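Local coordinates for PfVFT1 (Plasmodium falciparum, PDB 5JKQ), which probably binds a small solute in the cleft between its two lobes, as a malaria-parasite protein built like the Venus flytrap solute-binding proteins, at residues N85-W88 against G92-E95; T113-I118 against E122-I127; N134-L139 against P166-G171; K185-N190 against K196-K201; E212-A217 against I250-G255. The protein carries 3 engineered substitutions. All blocks are in the same frame, centred on the assembly; numbering follows the deposited sequence.

Contact 1: N85-W88 against G92-E95; sequences NKNW and GNYE
N87 lies flat over N93 where the two loop segments run antiparallel, their amide planes only 3° apart and stacked. Two backbone bonds flank this pair: Y94 N donates to K86 O at 2.9 Å, and W88 N to G92 O at 2.9 Å, the latter almost straight. With N87 and N93 bridged between them, the result is a single antiparallel beta bridge within the loop that follows strand 77-83. Followed outward, N87 CB meets N93 OD1 at 3.3 Å and E95 CD at 3.8 Å. N87 CG sits 3.0 Å from N93 OD1, within the stack. OD1 faces N93 CG and takes its hydrogen bond from the backbone N of G89, while N87 ND2 reaches E95 OE1 in a weak bond of 3.4 Å. In both asparagines CG is anti to the backbone N (chi1 -179° in N87), which brings the amides one above the other. N93 OD1 also accepts from E95 N at 3.1 Å, from above its carbonyl plane, closing an Asx turn. At the G92 end of the bridge, W88 CZ3 touches Y94 CE1 at 3.9 Å, and Y150 meets both rings; Y94 OH is bonded to D148. G92 itself has backbone angles open essentially to glycine (phi 157°). The two amide oxygens of N87 and N93 lie close as two acceptors, so their pairing is one of stacked planes, and it is the N-H groups of G89 and E95 that satisfy them.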
# COMPACT_ATOMS: atom_id res chain seq x y z
N ASN A 85 7.05 -7.85 14.31
CA ASN A 85 6.26 -7.42 15.47
C ASN A 85 5.09 -6.52 15.09
O ASN A 85 4.62 -5.73 15.91
CB ASN A 85 7.16 -6.70 16.48
CG ASN A 85 8.28 -7.58 16.99
OD1 ASN A 85 8.07 -8.75 17.31
ND2 ASN A 85 9.49 -7.03 17.05
N LYS A 86 4.61 -6.65 13.86
CA LYS A 86 3.43 -5.91 13.42
C LYS A 86 2.19 -6.78 13.54
O LYS A 86 2.19 -7.95 13.15
CB LYS A 86 3.59 -5.43 11.97
CG LYS A 86 4.70 -4.41 11.77
CD LYS A 86 4.54 -3.21 12.69
CE LYS A 86 5.46 -2.07 12.28
NZ LYS A 86 5.52 -0.99 13.31
N ASN A 87 1.13 -6.20 14.10
CA ASN A 87 -0.16 -6.87 14.22
C ASN A 87 -1.28 -5.85 14.11
O ASN A 87 -1.50 -5.05 15.03
CB ASN A 87 -0.24 -7.63 15.54
CG ASN A 87 -1.56 -8.37 15.71
OD1 ASN A 87 -2.38 -8.42 14.79
ND2 ASN A 87 -1.77 -8.94 16.89
N TRP A 88 -1.99 -5.87 12.98
CA TRP A 88 -3.09 -4.94 12.74
C TRP A 88 -4.43 -5.67 12.76
O TRP A 88 -5.42 -5.19 12.21
CB TRP A 88 -2.90 -4.23 11.40
CG TRP A 88 -1.60 -3.50 11.30
CD1 TRP A 88 -1.20 -2.43 12.05
CD2 TRP A 88 -0.53 -3.77 10.38
NE1 TRP A 88 0.06 -2.03 11.66
CE2 TRP A 88 0.49 -2.84 10.64
CE3 TRP A 88 -0.34 -4.72 9.37
CZ2 TRP A 88 1.68 -2.82 9.92
CZ3 TRP A 88 0.85 -4.70 8.66
CH2 TRP A 88 1.84 -3.76 8.94
N GLY A 92 -4.02 -7.77 9.07
CA GLY A 92 -2.80 -8.53 8.91
C GLY A 92 -2.03 -8.68 10.21
O GLY A 92 -1.62 -7.69 10.81
N ASN A 93 -1.83 -9.93 10.63
CA ASN A 93 -1.10 -10.24 11.85
C ASN A 93 0.19 -10.98 11.55
O ASN A 93 0.17 -12.13 11.09
CB ASN A 93 -1.98 -11.06 12.79
CG ASN A 93 -1.37 -11.23 14.17
OD1 ASN A 93 -0.28 -10.72 14.44
ND2 ASN A 93 -2.08 -11.92 15.05
N TYR A 94 1.32 -10.33 11.81
CA TYR A 94 2.64 -10.88 11.52
C TYR A 94 3.40 -11.25 12.79
O TYR A 94 4.62 -11.46 12.75
CB TYR A 94 3.46 -9.89 10.69
CG TYR A 94 2.88 -9.61 9.33
CD1 TYR A 94 1.81 -8.75 9.17
CD2 TYR A 94 3.42 -10.21 8.19
CE1 TYR A 94 1.28 -8.49 7.92
CE2 TYR A 94 2.89 -9.96 6.94
CZ TYR A 94 1.82 -9.10 6.81
OH TYR A 94 1.30 -8.84 5.56
N GLU A 95 2.70 -11.34 13.91
CA GLU A 95 3.31 -11.78 15.16
C GLU A 95 3.57 -13.28 15.11
O GLU A 95 4.38 -13.81 15.88
CB GLU A 95 2.42 -11.43 16.36
CG GLU A 95 2.69 -10.04 16.93
CD GLU A 95 1.77 -9.68 18.09
OE1 GLU A 95 0.88 -10.49 18.42
OE2 GLU A 95 1.95 -8.59 18.68

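Contact 2: T113-I118 against E122-I127; sequences TISKHI and EDAINI
S115, in the last turn of helix 102-118, comes nearest to E122 in backbone terms, their CA atoms 5.2 Å apart, as the chain turns back toward strand 126-132. This is the helix-to-strand connection of a beta-alpha-beta unit: strand 77-83 precedes the helix, and strand 126-132 pairs parallel with it in a three-stranded sheet. S115 bridges the turn. Its CB lies against the backbone of E122, 3.7 Å from the carbonyl O, and against CB of A124 at 3.9 Å. With OG anti to the carbonyl carbon (chi1 -66°), the hydroxyl can serve both sides, bonding to W111 O one turn earlier in its own helix and accepting from I125 N across the gap. I125 enters the hydrophobic side of the helix, where its CD1 touches I118 CD1 at 4.1 Å, the two side chains crossing at about a right angle, and lies 4.3 Å from I114 CG2. I72 and I73 of helix 68-75 add to this apolar cluster, against I125 and I118 respectively. On the outer side the aliphatic part of K116 runs past the start of 122-127, CG 3.6 Å from E122 N. The bond that ties the turn to the helix runs from I125 N to S115 OG, 3.2 Å long and 147° at the hydrogen.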
# COMPACT_ATOMS: atom_id res chain seq x y z
N THR A 113 -1.97 -18.00 -7.77
CA THR A 113 -2.30 -17.72 -9.16
C THR A 113 -1.06 -17.88 -10.04
O THR A 113 -1.13 -18.46 -11.13
CB THR A 113 -2.87 -16.30 -9.33
OG1 THR A 113 -4.02 -16.14 -8.49
CG2 THR A 113 -3.27 -16.03 -10.77
N ILE A 114 0.07 -17.38 -9.56
CA ILE A 114 1.33 -17.50 -10.28
C ILE A 114 1.71 -18.97 -10.41
O ILE A 114 2.17 -19.42 -11.47
CB ILE A 114 2.46 -16.71 -9.58
CG1 ILE A 114 2.23 -15.21 -9.74
CG2 ILE A 114 3.84 -17.07 -10.15
CD1 ILE A 114 3.01 -14.35 -8.77
N SER A 115 1.52 -19.72 -9.33
CA SER A 115 1.87 -21.14 -9.31
C SER A 115 1.07 -21.92 -10.35
O SER A 115 1.58 -22.85 -10.96
CB SER A 115 1.64 -21.73 -7.92
OG SER A 115 2.53 -21.17 -6.97
N LYS A 116 -0.19 -21.53 -10.56
CA LYS A 116 -1.06 -22.23 -11.50
C LYS A 116 -0.70 -21.93 -12.96
O LYS A 116 -1.22 -22.57 -13.87
CB LYS A 116 -2.52 -21.88 -11.23
CG LYS A 116 -3.13 -22.65 -10.07
CD LYS A 116 -4.61 -22.35 -9.89
CE LYS A 116 -4.84 -20.99 -9.26
NZ LYS A 116 -6.29 -20.71 -9.04
N HIS A 117 0.18 -20.96 -13.17
CA HIS A 117 0.63 -20.63 -14.52
C HIS A 117 2.03 -21.19 -14.79
O HIS A 117 2.27 -21.80 -15.83
CB HIS A 117 0.63 -19.12 -14.75
CG HIS A 117 1.18 -18.72 -16.08
ND1 HIS A 117 0.74 -19.28 -17.26
CD2 HIS A 117 2.14 -17.83 -16.42
CE1 HIS A 117 1.40 -18.75 -18.27
NE2 HIS A 117 2.26 -17.87 -17.79
N ILE A 118 2.95 -20.97 -13.86
CA ILE A 118 4.29 -21.53 -13.99
C ILE A 118 4.20 -23.04 -13.89
O ILE A 118 4.76 -23.76 -14.72
CB ILE A 118 5.25 -21.01 -12.91
CG1 ILE A 118 5.38 -19.48 -13.01
CG2 ILE A 118 6.62 -21.68 -13.05
CD1 ILE A 118 6.32 -18.85 -11.99
N GLU A 122 -1.99 -24.59 -7.27
CA GLU A 122 -1.89 -23.38 -6.45
C GLU A 122 -0.79 -23.44 -5.38
O GLU A 122 -0.33 -22.41 -4.91
CB GLU A 122 -3.24 -23.11 -5.77
CG GLU A 122 -3.71 -24.25 -4.88
CD GLU A 122 -5.01 -23.94 -4.16
OE1 GLU A 122 -5.56 -22.83 -4.35
OE2 GLU A 122 -5.49 -24.81 -3.40
N ASP A 123 -0.39 -24.65 -5.00
CA ASP A 123 0.56 -24.83 -3.90
C ASP A 123 1.97 -25.16 -4.38
O ASP A 123 2.83 -25.51 -3.57
CB ASP A 123 0.08 -25.93 -2.96
CG ASP A 123 -1.26 -25.61 -2.33
OD1 ASP A 123 -1.49 -24.42 -2.02
OD2 ASP A 123 -2.07 -26.53 -2.14
N ALA A 124 2.21 -25.04 -5.68
CA ALA A 124 3.50 -25.41 -6.26
C ALA A 124 4.64 -24.62 -5.64
O ALA A 124 5.66 -25.18 -5.25
CB ALA A 124 3.48 -25.21 -7.77
N ILE A 125 4.46 -23.30 -5.54
CA ILE A 125 5.49 -22.43 -5.00
C ILE A 125 5.18 -22.09 -3.54
O ILE A 125 4.09 -21.62 -3.22
CB ILE A 125 5.62 -21.13 -5.82
CG1 ILE A 125 5.95 -21.48 -7.28
CG2 ILE A 125 6.71 -20.23 -5.25
CD1 ILE A 125 5.80 -20.32 -8.23
N ASN A 126 6.14 -22.35 -2.67
CA ASN A 126 5.99 -22.06 -1.25
C ASN A 126 6.30 -20.60 -0.95
O ASN A 126 7.22 -20.02 -1.53
CB ASN A 126 6.90 -22.98 -0.42
CG ASN A 126 6.73 -22.78 1.07
OD1 ASN A 126 5.77 -23.27 1.67
ND2 ASN A 126 7.66 -22.06 1.68
N ILE A 127 5.51 -20.00 -0.07
CA ILE A 127 5.75 -18.64 0.40
C ILE A 127 6.49 -18.68 1.73
O ILE A 127 5.98 -19.20 2.72
CB ILE A 127 4.42 -17.85 0.56
CG1 ILE A 127 3.74 -17.66 -0.80
CG2 ILE A 127 4.67 -16.48 1.17
CD1 ILE A 127 2.69 -18.70 -1.10

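Contact 3: N134-L139 against P166-G171; sequences NVFVAL and PKLTSG. With SO4 (sulfate ion), chain E.
L168 points its forked end into the helix 135-140, and its two methyl groups divide between two residues one turn apart. CD1 goes to F136, lying 3.6 Å from the backbone O and 3.9 Å from CB, while the ring is met obliquely. CD2 goes to L139, 3.7 Å from that residue's CD2 and nearly as close to its CG; the two leucine chains slant across one another. L139 has CG anti to its N (chi1 -176°), which carries its methyls out toward the strand. L168 belongs to strand 168-170, which pairs antiparallel with the long strand 265-281, so the leucine connects sheet and helix. Y279 of that long strand joins the cluster, edge-to-face with F136 and against L139. At the start of the helix N134 stands at the N-cap: its OD1 accepts from V137 N at 2.9 Å, from above the carbonyl plane. A sulfate, probably picked up during crystallisation, accepts from N134 N through O1 (3.0 Å) and also from D133 N. The buried cluster of F136, L139 and L168 is the helix-on-sheet packing found in alpha/beta lobes.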
# COMPACT_ATOMS: atom_id res chain seq x y z
N ASN A 134 14.30 -3.22 9.07
CA ASN A 134 14.38 -2.51 7.79
C ASN A 134 14.32 -3.52 6.65
O ASN A 134 15.30 -4.20 6.35
CB ASN A 134 15.67 -1.68 7.71
CG ASN A 134 15.70 -0.77 6.49
OD1 ASN A 134 15.27 -1.14 5.40
ND2 ASN A 134 16.22 0.44 6.67
N VAL A 135 13.15 -3.63 6.03
CA VAL A 135 12.93 -4.60 4.97
C VAL A 135 13.64 -4.18 3.69
O VAL A 135 14.08 -5.03 2.92
CB VAL A 135 11.42 -4.80 4.69
CG1 VAL A 135 11.20 -5.90 3.66
CG2 VAL A 135 10.68 -5.13 5.97
N PHE A 136 13.76 -2.88 3.48
CA PHE A 136 14.38 -2.37 2.26
C PHE A 136 15.88 -2.66 2.21
O PHE A 136 16.46 -2.75 1.13
CB PHE A 136 14.13 -0.86 2.13
CG PHE A 136 12.67 -0.50 1.99
CD1 PHE A 136 11.93 -0.97 0.92
CD2 PHE A 136 12.05 0.31 2.93
CE1 PHE A 136 10.59 -0.64 0.79
CE2 PHE A 136 10.72 0.65 2.80
CZ PHE A 136 9.99 0.17 1.74
N VAL A 137 16.50 -2.81 3.37
CA VAL A 137 17.90 -3.19 3.45
C VAL A 137 18.05 -4.65 3.05
O VAL A 137 18.91 -5.00 2.25
CB VAL A 137 18.48 -2.96 4.87
CG1 VAL A 137 19.66 -3.89 5.17
CG2 VAL A 137 18.90 -1.51 5.03
N ALA A 138 17.19 -5.50 3.60
CA ALA A 138 17.19 -6.92 3.29
C ALA A 138 16.93 -7.14 1.81
O ALA A 138 17.49 -8.05 1.19
CB ALA A 138 16.15 -7.65 4.12
N LEU A 139 16.08 -6.29 1.23
CA LEU A 139 15.75 -6.38 -0.18
C LEU A 139 16.97 -6.04 -1.05
O LEU A 139 17.28 -6.76 -2.00
CB LEU A 139 14.59 -5.45 -0.52
CG LEU A 139 14.07 -5.51 -1.96
CD1 LEU A 139 13.51 -6.89 -2.28
CD2 LEU A 139 13.02 -4.44 -2.19
N PRO A 166 19.17 3.41 -4.22
CA PRO A 166 18.78 3.81 -5.58
C PRO A 166 18.43 2.66 -6.52
O PRO A 166 17.92 2.91 -7.61
CB PRO A 166 20.02 4.55 -6.08
CG PRO A 166 21.14 3.83 -5.42
CD PRO A 166 20.64 3.41 -4.06
N LYS A 167 18.70 1.42 -6.11
CA LYS A 167 18.52 0.27 -7.00
C LYS A 167 17.15 -0.39 -6.82
O LYS A 167 16.77 -1.24 -7.62
CB LYS A 167 19.62 -0.75 -6.76
CG LYS A 167 21.02 -0.20 -6.99
CD LYS A 167 22.09 -1.24 -6.72
CE LYS A 167 23.47 -0.72 -7.06
NZ LYS A 167 24.55 -1.53 -6.43
N LEU A 168 16.42 0.02 -5.79
CA LEU A 168 15.10 -0.55 -5.52
C LEU A 168 14.03 0.10 -6.39
O LEU A 168 14.03 1.31 -6.59
CB LEU A 168 14.74 -0.40 -4.05
CG LEU A 168 15.74 -1.00 -3.05
CD1 LEU A 168 15.25 -0.79 -1.63
CD2 LEU A 168 15.98 -2.48 -3.33
N THR A 169 13.12 -0.73 -6.92
CA THR A 169 11.99 -0.24 -7.70
C THR A 169 10.68 -0.62 -7.03
O THR A 169 10.68 -1.26 -5.98
CB THR A 169 12.01 -0.79 -9.14
OG1 THR A 169 11.02 -0.11 -9.92
CG2 THR A 169 11.74 -2.30 -9.17
N SER A 170 9.57 -0.21 -7.65
CA SER A 170 8.24 -0.47 -7.11
C SER A 170 7.30 -1.03 -8.16
O SER A 170 7.38 -0.68 -9.34
CB SER A 170 7.65 0.82 -6.53
OG SER A 170 6.40 0.57 -5.91
N GLY A 171 6.39 -1.89 -7.72
CA GLY A 171 5.31 -2.35 -8.56
C GLY A 171 4.17 -1.35 -8.52
O GLY A 171 4.26 -0.35 -7.80
S SO4 E . 16.95 -6.06 10.71
O1 SO4 E . 16.44 -5.21 9.63
O2 SO4 E . 17.74 -7.15 10.14
O3 SO4 E . 15.83 -6.63 11.46
O4 SO4 E . 17.78 -5.26 11.60

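Contact 4: K185-N190 against K196-K201; sequences KEYNIN and KSYISK
Y187 and Y198 make the aromatic contact, meeting obliquely with their ring centres 5.5 Å apart and their planes at 63°. Their closest approach is from Y198 OH to Y187 CE1, at 3.5 Å. Behind the hydroxyl, Y198 CZ lies 4.1 Å from Y187 CD1. Y198 has CG anti to its backbone N (chi1 -173°), a setting that carries the ring off the helix toward 185-190. Aliphatic contact adds to this at the root of the Y198 side chain: I189 CD1 reaches Y198 CB at 3.5 Å and Y198 CG at 3.7 Å, the two side chains crossing at about a right angle. I189 is also in touch with D194 and L195 of the same helix. The segment 185-190 carries the chain from strand 175-184 into helix 192-201, which in turn leads to strand 206-209; the contact therefore folds the connection back against the helix it enters, within one lobe of the bi-lobed fold. Polar bonds run along the backbones and outward instead of across the contact. In the helix S197 O accepts from K201 N. N188 N, just after the 3-10 turn 185-187, donates to K185 O at 2.9 Å, and close by E186 forms a salt bridge with K246. That same K246 touches Y187, as does I249, while Y198 rests against L205 ahead of strand 206-209.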
# COMPACT_ATOMS: atom_id res chain seq x y z
N LYS A 185 -19.81 20.84 10.97
CA LYS A 185 -20.85 21.21 10.01
C LYS A 185 -21.01 22.72 9.88
O LYS A 185 -21.43 23.22 8.84
CB LYS A 185 -22.20 20.61 10.43
CG LYS A 185 -22.42 19.19 9.94
CD LYS A 185 -23.86 18.98 9.47
CE LYS A 185 -24.01 17.66 8.73
NZ LYS A 185 -25.44 17.34 8.45
N GLU A 186 -20.67 23.44 10.94
CA GLU A 186 -20.92 24.88 11.01
C GLU A 186 -20.19 25.65 9.91
O GLU A 186 -20.59 26.77 9.57
CB GLU A 186 -20.50 25.41 12.38
CG GLU A 186 -19.03 25.23 12.71
CD GLU A 186 -18.72 25.51 14.16
OE1 GLU A 186 -19.16 24.72 15.03
OE2 GLU A 186 -18.04 26.52 14.45
N TYR A 187 -19.14 25.06 9.34
CA TYR A 187 -18.37 25.73 8.29
C TYR A 187 -19.03 25.60 6.92
O TYR A 187 -18.61 26.24 5.96
CB TYR A 187 -16.95 25.16 8.23
CG TYR A 187 -16.10 25.54 9.42
CD1 TYR A 187 -15.70 26.86 9.61
CD2 TYR A 187 -15.71 24.60 10.36
CE1 TYR A 187 -14.92 27.22 10.70
CE2 TYR A 187 -14.94 24.95 11.45
CZ TYR A 187 -14.55 26.26 11.61
OH TYR A 187 -13.78 26.61 12.69
N ASN A 188 -20.07 24.77 6.84
CA ASN A 188 -20.82 24.58 5.60
C ASN A 188 -19.94 23.99 4.50
O ASN A 188 -20.14 24.27 3.32
CB ASN A 188 -21.43 25.91 5.14
CG ASN A 188 -22.58 25.73 4.17
OD1 ASN A 188 -23.28 24.72 4.19
ND2 ASN A 188 -22.79 26.72 3.31
N ILE A 189 -18.98 23.17 4.90
CA ILE A 189 -18.06 22.51 3.98
C ILE A 189 -18.28 21.00 4.03
O ILE A 189 -18.04 20.37 5.06
CB ILE A 189 -16.59 22.83 4.32
CG1 ILE A 189 -16.34 24.33 4.23
CG2 ILE A 189 -15.64 22.09 3.38
CD1 ILE A 189 -15.02 24.77 4.82
N ASN A 190 -18.73 20.42 2.91
CA ASN A 190 -18.96 18.98 2.84
C ASN A 190 -18.32 18.32 1.62
O ASN A 190 -18.65 17.19 1.27
CB ASN A 190 -20.47 18.70 2.85
CG ASN A 190 -21.24 19.59 1.90
OD1 ASN A 190 -21.26 19.36 0.69
ND2 ASN A 190 -21.88 20.62 2.44
N LYS A 196 -11.16 23.54 -0.36
CA LYS A 196 -10.12 24.28 -1.08
C LYS A 196 -10.38 25.78 -1.04
O LYS A 196 -9.47 26.57 -0.76
CB LYS A 196 -10.03 23.83 -2.53
CG LYS A 196 -9.31 22.51 -2.75
CD LYS A 196 -9.25 22.17 -4.23
CE LYS A 196 -8.97 20.70 -4.46
NZ LYS A 196 -9.03 20.34 -5.91
N SER A 197 -11.61 26.18 -1.32
CA SER A 197 -12.00 27.58 -1.28
C SER A 197 -11.74 28.17 0.10
O SER A 197 -11.17 29.25 0.22
CB SER A 197 -13.47 27.74 -1.66
OG SER A 197 -13.70 27.35 -3.00
N TYR A 198 -12.15 27.45 1.14
CA TYR A 198 -11.97 27.93 2.51
C TYR A 198 -10.49 28.11 2.84
O TYR A 198 -10.08 29.16 3.33
CB TYR A 198 -12.62 26.98 3.51
CG TYR A 198 -12.60 27.51 4.93
CD1 TYR A 198 -13.61 28.34 5.39
CD2 TYR A 198 -11.57 27.18 5.80
CE1 TYR A 198 -13.59 28.83 6.68
CE2 TYR A 198 -11.54 27.66 7.09
CZ TYR A 198 -12.56 28.49 7.53
OH TYR A 198 -12.54 28.98 8.81
N ILE A 199 -9.68 27.08 2.57
CA ILE A 199 -8.25 27.15 2.83
C ILE A 199 -7.61 28.28 2.02
O ILE A 199 -6.63 28.89 2.46
CB ILE A 199 -7.54 25.81 2.51
CG1 ILE A 199 -8.12 24.67 3.34
CG2 ILE A 199 -6.03 25.90 2.75
CD1 ILE A 199 -8.00 24.85 4.85
N SER A 200 -8.16 28.56 0.85
CA SER A 200 -7.61 29.62 -0.00
C SER A 200 -7.96 31.00 0.55
O SER A 200 -7.20 31.95 0.38
CB SER A 200 -8.12 29.47 -1.44
OG SER A 200 -9.47 29.89 -1.56
N LYS A 201 -9.12 31.11 1.20
CA LYS A 201 -9.56 32.38 1.77
C LYS A 201 -8.90 32.68 3.11
O LYS A 201 -8.70 33.84 3.46
CB LYS A 201 -11.09 32.40 1.94
CG LYS A 201 -11.91 32.37 0.65
CD LYS A 201 -11.60 33.53 -0.28
CE LYS A 201 -11.93 34.88 0.34
NZ LYS A 201 -11.67 36.00 -0.60

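Contact 5: E212-A217 against I250-G255; sequences EANCNA and IGVISG
Here the first turns of helix 212-222 pack against the end of strand 250-253, a buried helix-on-sheet contact with one polar bond. The backbones come nearest at N214 and V252, CA to CA 5.7 Å. V252 CG1 is pressed against the helix: it lies 3.4 Å from N214 O and 3.6 Å from N214 CB, placed there by chi1 of -169°, which sets it anti to the backbone N. Strand 206-209, helix 212-222 and strand 227-229, which pairs parallel with 206-209, form a beta-alpha-beta unit; strand 250-253, also parallel to 206-209, lies against its helix. The disulfide between C215 and C209 further ties the helix to strand 206-209. Beyond CB the N214 amide runs alongside the backbone at V252 and I253, OD1 lying 3.9 Å from I253 CA. N214 ND2 then gives a nearly straight bond to S254 OG, 3.2 Å and 164° at the hydrogen, with the acceptor only 7° out of the amide plane. ND2 has a further partner in N179 OD1, so the amide nitrogen links the helix to strand 175-184 and to the loop that follows strand 250-253. At the helix start, the backbone N of N214 is held by T211 OG1.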
# COMPACT_ATOMS: atom_id res chain seq x y z
N GLU A 212 0.90 9.82 9.26
CA GLU A 212 1.64 10.69 8.36
C GLU A 212 1.06 10.61 6.95
O GLU A 212 0.99 11.61 6.23
CB GLU A 212 3.12 10.30 8.34
CG GLU A 212 3.99 11.22 7.49
CD GLU A 212 5.47 10.86 7.57
OE1 GLU A 212 5.78 9.71 7.95
OE2 GLU A 212 6.31 11.72 7.25
N ALA A 213 0.62 9.41 6.56
CA ALA A 213 0.07 9.19 5.23
C ALA A 213 -1.22 9.98 5.02
O ALA A 213 -1.51 10.42 3.91
CB ALA A 213 -0.17 7.71 5.00
N ASN A 214 -2.00 10.15 6.09
CA ASN A 214 -3.22 10.94 6.02
C ASN A 214 -2.92 12.39 5.64
O ASN A 214 -3.54 12.94 4.73
CB ASN A 214 -3.98 10.91 7.35
CG ASN A 214 -4.68 9.58 7.62
OD1 ASN A 214 -4.66 9.08 8.75
ND2 ASN A 214 -5.31 9.01 6.60
N CYS A 215 -1.98 13.00 6.34
CA CYS A 215 -1.60 14.38 6.08
C CYS A 215 -0.94 14.54 4.71
O CYS A 215 -1.11 15.56 4.05
CB CYS A 215 -0.65 14.90 7.16
SG CYS A 215 -1.51 15.60 8.60
N ASN A 216 -0.20 13.52 4.28
CA ASN A 216 0.47 13.56 2.99
C ASN A 216 -0.51 13.63 1.82
O ASN A 216 -0.28 14.33 0.84
CB ASN A 216 1.39 12.35 2.82
CG ASN A 216 2.82 12.63 3.26
OD1 ASN A 216 3.36 13.70 3.00
ND2 ASN A 216 3.43 11.66 3.93
N ALA A 217 -1.61 12.89 1.94
CA ALA A 217 -2.63 12.87 0.89
C ALA A 217 -3.21 14.27 0.67
O ALA A 217 -3.61 14.61 -0.44
CB ALA A 217 -3.73 11.88 1.24
N ILE A 250 -9.76 20.64 10.27
CA ILE A 250 -10.24 19.33 9.83
C ILE A 250 -9.44 18.21 10.47
O ILE A 250 -8.34 18.43 11.00
CB ILE A 250 -10.17 19.16 8.29
CG1 ILE A 250 -8.73 19.23 7.79
CG2 ILE A 250 -11.04 20.21 7.61
CD1 ILE A 250 -8.56 18.76 6.36
N GLY A 251 -10.00 17.01 10.42
CA GLY A 251 -9.31 15.81 10.83
C GLY A 251 -9.27 14.84 9.67
O GLY A 251 -10.30 14.54 9.06
N VAL A 252 -8.07 14.37 9.33
CA VAL A 252 -7.88 13.42 8.24
C VAL A 252 -7.70 12.02 8.82
O VAL A 252 -6.85 11.80 9.68
CB VAL A 252 -6.67 13.77 7.37
CG1 VAL A 252 -6.66 12.92 6.11
CG2 VAL A 252 -6.67 15.25 7.01
N ILE A 253 -8.51 11.08 8.34
CA ILE A 253 -8.50 9.73 8.88
C ILE A 253 -9.07 8.74 7.87
O ILE A 253 -9.93 9.09 7.06
CB ILE A 253 -9.30 9.69 10.21
CG1 ILE A 253 -9.02 8.38 10.96
CG2 ILE A 253 -10.80 9.90 9.96
CD1 ILE A 253 -9.28 8.48 12.45
N SER A 254 -8.58 7.51 7.92
CA SER A 254 -8.95 6.49 6.93
C SER A 254 -10.24 5.76 7.29
O SER A 254 -10.84 5.11 6.43
CB SER A 254 -7.82 5.48 6.78
OG SER A 254 -6.60 6.12 6.47
N GLY A 255 -10.67 5.86 8.54
CA GLY A 255 -11.87 5.16 8.99
C GLY A 255 -12.59 5.83 10.14
O GLY A 255 -12.02 6.65 10.86

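The five contacts follow one another along the chain in series. Contacts 1 and 2, centres about 24 Å apart, both belong to the part built round the parallel sheet of strands 77-83, 126-132 and 146-147; contact 3 follows, since strand 126-132 runs into helix 135-140. Contacts 4 and 5, centres about 17 Å apart, lie at the other end, where strands 175-184, 206-209 and 250-253 meet; the centres of contacts 2 and 4 are about 51 Å apart, on opposite sides of the chain's centre. Contacts 3 and 5 both reach the mixed sheet, in which long strands 175-184 and 265-281 pair antiparallel. This separation agrees with the bi-lobed Venus flytrap architecture.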